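Local coordinates for protein glutamyl endopeptidase (Staphylococcus epidermidis, PDB 6PYM) that is a secreted serine protease of the S1B family that preferentially cleaves peptide bonds after glutamate and aspartate, at residues A115-I129 with P172-H184. The protein carries 1 engineered substitution. Numbering follows the deposited sequence.
Sequences ATISSNTDTRINENI and PVFNGKNQVIGIH
In the C-terminal half of this chymotrypsin-like fold, the linker 115-129 wraps round the β-hairpin of strands 172-174 and 180-188, where Ile117 and Val180 form a single backbone bridge. Val180 N donates to Thr116 O (2.8 Å), and Ser118 N returns a bond to Val180 O (2.8 Å). Beside the bridge, the CD1 end of Ile117 meets Val180 CB, while Ala115 CB touches Val180 CG2. Farther on, the amide of Asn120 lies across Ile181 at about a right angle: ND2 donates to Ile181 O (3.0 Å), and OD1, packed over Ile181 CB, accepts an in-plane bond from Thr123 OG1 (2.6 Å). ND2 also reaches Ile198 O, so three bonds fix the rotation of this buried amide. Ile181 CG1 stands between its own backbone N and carbonyl carbon (chi1 65°), and with chi2 extended (174°) CD1 reaches Ile129 CG2 (3.8 Å); Ile129 CD1 in turn abuts Val173 CG1. At the hairpin turn, Asn175 ND2 gives a straight bond to Gln179 OE1 (3.1 Å, 179°), and its OD1 receives Gln179 N. Water links Gln179 OE1 to Ser118 OG; another joins Glu127 OE2, Thr123 OG1 and Asn175 ND2, and a third Glu127 OE2, Asn128 O and Gly176 N. The linker is thus anchored directly by backbone and amide bonds at Val180 and Ile181, whereas its hydrogen-bonded links to turn residues 175-179 run through water.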
loop_
_atom_site.group_PDB
_atom_site.type_symbol
_atom_site.label_atom_id
_atom_site.label_comp_id
_atom_site.label_asym_id
_atom_site.label_seq_id
_atom_site.Cartn_x
_atom_site.Cartn_y
_atom_site.Cartn_z
ATOM N N ALA A 115 6.935 5.094 -5.440
ATOM C CA ALA A 115 6.125 6.177 -4.911
ATOM C C ALA A 115 6.975 7.144 -4.102
ATOM O O ALA A 115 7.994 6.773 -3.514
ATOM C CB ALA A 115 5.025 5.614 -4.018
ATOM N N THR A 116 6.552 8.402 -4.095
ATOM C CA THR A 116 7.147 9.400 -3.220
ATOM C C THR A 116 6.484 9.321 -1.854
ATOM O O THR A 116 5.254 9.300 -1.757
ATOM C CB THR A 116 6.928 10.796 -3.809
ATOM O OG1 THR A 116 7.531 10.877 -5.107
ATOM C CG2 THR A 116 7.541 11.863 -2.906
ATOM N N ILE A 117 7.298 9.268 -0.806
ATOM C CA ILE A 117 6.834 9.269 0.575
ATOM C C ILE A 117 6.768 10.709 1.059
ATOM O O ILE A 117 7.690 11.498 0.810
ATOM C CB ILE A 117 7.815 8.474 1.454
ATOM C CG1 ILE A 117 8.089 7.081 0.878
ATOM C CG2 ILE A 117 7.325 8.435 2.898
ATOM C CD1 ILE A 117 6.868 6.200 0.744
ATOM N N SER A 118 5.713 11.053 1.788
ATOM C CA SER A 118 5.648 12.370 2.411
ATOM C C SER A 118 6.491 12.419 3.681
ATOM O O SER A 118 6.521 11.470 4.466
ATOM C CB SER A 118 4.203 12.703 2.767
ATOM O OG SER A 118 4.117 13.974 3.391
ATOM N N SER A 119 7.168 13.554 3.884
ATOM C CA SER A 119 7.788 13.837 5.170
ATOM C C SER A 119 6.748 14.032 6.262
ATOM O O SER A 119 7.089 13.968 7.450
ATOM C CB SER A 119 8.619 15.113 5.070
ATOM O OG SER A 119 7.761 16.235 4.955
ATOM N N ASN A 120 5.493 14.276 5.878
ATOM C CA ASN A 120 4.370 14.475 6.787
ATOM C C ASN A 120 4.489 15.747 7.621
ATOM O O ASN A 120 3.750 15.925 8.589
ATOM C CB ASN A 120 4.069 13.233 7.636
ATOM C CG ASN A 120 3.190 12.236 6.900
ATOM O OD1 ASN A 120 2.194 12.621 6.293
ATOM N ND2 ASN A 120 3.557 10.963 6.938
ATOM N N THR A 121 5.370 16.668 7.220
ATOM C CA THR A 121 5.536 17.920 7.954
ATOM C C THR A 121 4.271 18.772 7.925
ATOM O O THR A 121 4.024 19.548 8.859
ATOM C CB THR A 121 6.734 18.706 7.403
ATOM O OG1 THR A 121 6.980 19.852 8.228
ATOM C CG2 THR A 121 6.468 19.166 5.985
ATOM N N ASP A 122 3.455 18.643 6.878
ATOM C CA ASP A 122 2.274 19.474 6.695
ATOM C C ASP A 122 0.967 18.740 6.954
ATOM O O ASP A 122 -0.097 19.359 6.868
ATOM C CB ASP A 122 2.244 20.041 5.271
ATOM C CG ASP A 122 3.373 21.008 5.004
ATOM O OD1 ASP A 122 3.653 21.842 5.883
ATOM O OD2 ASP A 122 3.978 20.932 3.915
ATOM N N THR A 123 1.012 17.449 7.269
ATOM C CA THR A 123 -0.202 16.639 7.307
ATOM C C THR A 123 -1.021 16.966 8.548
ATOM O O THR A 123 -0.486 17.029 9.658
ATOM C CB THR A 123 0.183 15.164 7.281
ATOM O OG1 THR A 123 1.015 14.941 6.136
ATOM C CG2 THR A 123 -1.050 14.263 7.197
ATOM N N ARG A 124 -2.324 17.177 8.359
ATOM C CA ARG A 124 -3.188 17.658 9.428
ATOM C C ARG A 124 -4.571 17.041 9.307
ATOM O O ARG A 124 -4.998 16.626 8.228
ATOM C CB ARG A 124 -3.332 19.181 9.379
ATOM C CG ARG A 124 -2.053 19.891 9.733
ATOM C CD ARG A 124 -2.122 21.390 9.570
ATOM N NE ARG A 124 -0.838 21.947 9.967
ATOM C CZ ARG A 124 -0.541 23.241 10.034
ATOM N NH1 ARG A 124 -1.443 24.163 9.726
ATOM N NH2 ARG A 124 0.672 23.593 10.431
ATOM N N ILE A 125 -5.294 17.016 10.429
ATOM C CA ILE A 125 -6.671 16.557 10.364
ATOM C C ILE A 125 -7.468 17.494 9.457
ATOM O O ILE A 125 -7.125 18.673 9.274
ATOM C CB ILE A 125 -7.321 16.386 11.748
ATOM C CG1 ILE A 125 -7.459 17.735 12.454
ATOM C CG2 ILE A 125 -6.543 15.365 12.579
ATOM C CD1 ILE A 125 -8.237 17.662 13.756
ATOM N N ASN A 126 -8.502 16.938 8.828
ATOM C CA ASN A 126 -9.396 17.584 7.862
ATOM C C ASN A 126 -8.804 17.625 6.455
ATOM O O ASN A 126 -9.480 18.073 5.521
ATOM C CB ASN A 126 -9.857 18.990 8.287
ATOM C CG ASN A 126 -11.063 19.478 7.515
ATOM O OD1 ASN A 126 -12.019 18.736 7.296
ATOM N ND2 ASN A 126 -11.022 20.739 7.093
ATOM N N GLU A 127 -7.574 17.170 6.269
ATOM C CA GLU A 127 -6.958 17.171 4.953
ATOM C C GLU A 127 -7.623 16.136 4.043
ATOM O O GLU A 127 -7.975 15.036 4.481
ATOM C CB GLU A 127 -5.482 16.842 5.131
ATOM C CG GLU A 127 -4.682 16.757 3.880
ATOM C CD GLU A 127 -3.205 16.634 4.171
ATOM O OE1 GLU A 127 -2.780 16.964 5.306
ATOM O OE2 GLU A 127 -2.466 16.211 3.263
ATOM N N ASN A 128 -7.786 16.494 2.773
ATOM C CA ASN A 128 -8.382 15.603 1.787
ATOM C C ASN A 128 -7.335 14.626 1.270
ATOM O O ASN A 128 -6.247 15.031 0.850
ATOM C CB ASN A 128 -8.925 16.420 0.618
ATOM C CG ASN A 128 -10.107 17.283 1.003
ATOM O OD1 ASN A 128 -10.997 16.852 1.727
ATOM N ND2 ASN A 128 -10.120 18.515 0.509
ATOM N N ILE A 129 -7.670 13.335 1.291
ATOM C CA ILE A 129 -6.735 12.268 0.959
ATOM C C ILE A 129 -7.453 11.208 0.135
ATOM O O ILE A 129 -8.675 11.229 -0.025
ATOM C CB ILE A 129 -6.122 11.636 2.225
ATOM C CG1 ILE A 129 -7.236 11.097 3.125
ATOM C CG2 ILE A 129 -5.242 12.652 2.975
ATOM C CD1 ILE A 129 -6.777 10.050 4.106
ATOM N N PRO A 172 -1.618 2.249 -0.101
ATOM C CA PRO A 172 -1.084 3.574 0.208
ATOM C C PRO A 172 -2.194 4.585 0.456
ATOM O O PRO A 172 -3.241 4.579 -0.203
ATOM C CB PRO A 172 -0.283 3.936 -1.045
ATOM C CG PRO A 172 -0.901 3.122 -2.130
ATOM C CD PRO A 172 -1.299 1.830 -1.479
ATOM N N VAL A 173 -1.933 5.467 1.416
ATOM C CA VAL A 173 -2.739 6.648 1.695
ATOM C C VAL A 173 -2.003 7.814 1.053
ATOM O O VAL A 173 -0.852 8.085 1.407
ATOM C CB VAL A 173 -2.865 6.883 3.209
ATOM C CG1 VAL A 173 -3.838 8.022 3.488
ATOM C CG2 VAL A 173 -3.252 5.608 3.949
ATOM N N PHE A 174 -2.637 8.485 0.096
ATOM C CA PHE A 174 -2.006 9.564 -0.653
ATOM C C PHE A 174 -2.581 10.911 -0.231
ATOM O O PHE A 174 -3.800 11.062 -0.084
ATOM C CB PHE A 174 -2.256 9.411 -2.156
ATOM C CG PHE A 174 -1.521 8.271 -2.804
ATOM C CD1 PHE A 174 -0.164 8.343 -3.056
ATOM C CD2 PHE A 174 -2.205 7.135 -3.213
ATOM C CE1 PHE A 174 0.504 7.292 -3.683
ATOM C CE2 PHE A 174 -1.546 6.082 -3.840
ATOM C CZ PHE A 174 -0.190 6.165 -4.080
ATOM N N ASN A 175 -1.699 11.906 -0.079
ATOM C CA ASN A 175 -2.156 13.283 0.047
ATOM C C ASN A 175 -2.444 13.886 -1.331
ATOM O O ASN A 175 -2.370 13.217 -2.369
ATOM C CB ASN A 175 -1.176 14.122 0.872
ATOM C CG ASN A 175 0.188 14.280 0.213
ATOM O OD1 ASN A 175 0.346 14.062 -0.988
ATOM N ND2 ASN A 175 1.180 14.682 1.008
ATOM N N GLY A 176 -2.789 15.179 -1.341
ATOM C CA GLY A 176 -3.124 15.865 -2.577
ATOM C C GLY A 176 -1.963 16.012 -3.534
ATOM O O GLY A 176 -2.184 16.203 -4.736
ATOM N N LYS A 177 -0.735 15.941 -3.033
ATOM C CA LYS A 177 0.462 15.923 -3.863
ATOM C C LYS A 177 0.818 14.523 -4.356
ATOM O O LYS A 177 1.881 14.342 -4.959
ATOM C CB LYS A 177 1.644 16.526 -3.101
ATOM C CG LYS A 177 1.494 18.006 -2.761
ATOM C CD LYS A 177 2.661 18.484 -1.908
ATOM C CE LYS A 177 2.512 19.948 -1.533
ATOM N NZ LYS A 177 3.613 20.390 -0.639
ATOM N N ASN A 178 -0.040 13.535 -4.105
ATOM C CA ASN A 178 0.197 12.154 -4.517
ATOM C C ASN A 178 1.430 11.560 -3.859
ATOM O O ASN A 178 2.111 10.715 -4.443
ATOM C CB ASN A 178 0.209 11.994 -6.035
ATOM C CG ASN A 178 -1.145 12.258 -6.641
ATOM O OD1 ASN A 178 -2.166 11.941 -6.038
ATOM N ND2 ASN A 178 -1.166 12.829 -7.838
ATOM N N GLN A 179 1.699 11.987 -2.635
ATOM C CA GLN A 179 2.734 11.411 -1.796
ATOM C C GLN A 179 2.096 10.499 -0.757
ATOM O O GLN A 179 0.989 10.758 -0.282
ATOM C CB GLN A 179 3.498 12.517 -1.068
ATOM C CG GLN A 179 4.034 13.598 -1.994
ATOM C CD GLN A 179 4.472 14.840 -1.241
ATOM O OE1 GLN A 179 3.981 15.124 -0.148
ATOM N NE2 GLN A 179 5.414 15.589 -1.824
ATOM N N VAL A 180 2.820 9.449 -0.389
ATOM C CA VAL A 180 2.312 8.470 0.570
ATOM C C VAL A 180 2.509 9.002 1.985
ATOM O O VAL A 180 3.645 9.205 2.427
ATOM C CB VAL A 180 3.008 7.113 0.394
ATOM C CG1 VAL A 180 2.449 6.088 1.380
ATOM C CG2 VAL A 180 2.887 6.613 -1.035
ATOM N N ILE A 181 1.402 9.210 2.699
ATOM C CA ILE A 181 1.444 9.675 4.080
ATOM C C ILE A 181 1.279 8.535 5.079
ATOM O O ILE A 181 1.622 8.707 6.261
ATOM C CB ILE A 181 0.389 10.774 4.343
ATOM C CG1 ILE A 181 -1.036 10.228 4.196
ATOM C CG2 ILE A 181 0.639 11.986 3.446
ATOM C CD1 ILE A 181 -2.110 11.241 4.586
ATOM N N GLY A 182 0.752 7.392 4.647
ATOM C CA GLY A 182 0.505 6.269 5.533
ATOM C C GLY A 182 0.221 5.021 4.728
ATOM O O GLY A 182 0.101 5.064 3.501
ATOM N N ILE A 183 0.123 3.902 5.445
ATOM C CA ILE A 183 -0.182 2.600 4.856
ATOM C C ILE A 183 -1.429 2.077 5.560
ATOM O O ILE A 183 -1.393 1.778 6.761
ATOM C CB ILE A 183 0.996 1.621 4.985
ATOM C CG1 ILE A 183 2.253 2.167 4.283
ATOM C CG2 ILE A 183 0.613 0.237 4.467
ATOM C CD1 ILE A 183 2.122 2.333 2.771
ATOM N N HIS A 184 -2.531 1.972 4.821
ATOM C CA HIS A 184 -3.788 1.496 5.377
ATOM C C HIS A 184 -3.614 0.104 5.972
ATOM O O HIS A 184 -2.920 -0.740 5.404
ATOM C CB HIS A 184 -4.813 1.425 4.248
ATOM C CG HIS A 184 -6.109 0.837 4.668
ATOM N ND1 HIS A 184 -7.029 1.529 5.424
ATOM C CD2 HIS A 184 -6.608 -0.406 4.494
ATOM C CE1 HIS A 184 -8.056 0.739 5.674
ATOM N NE2 HIS A 184 -7.826 -0.442 5.122
HETATM O O HOH W 1 3.911 8.815 -5.301
HETATM O O HOH W 2 5.222 16.027 1.961
HETATM O O HOH W 3 3.227 19.103 1.773
HETATM O O HOH W 4 0.100 15.726 3.627
HETATM O O HOH W 5 -3.890 16.329 0.967
#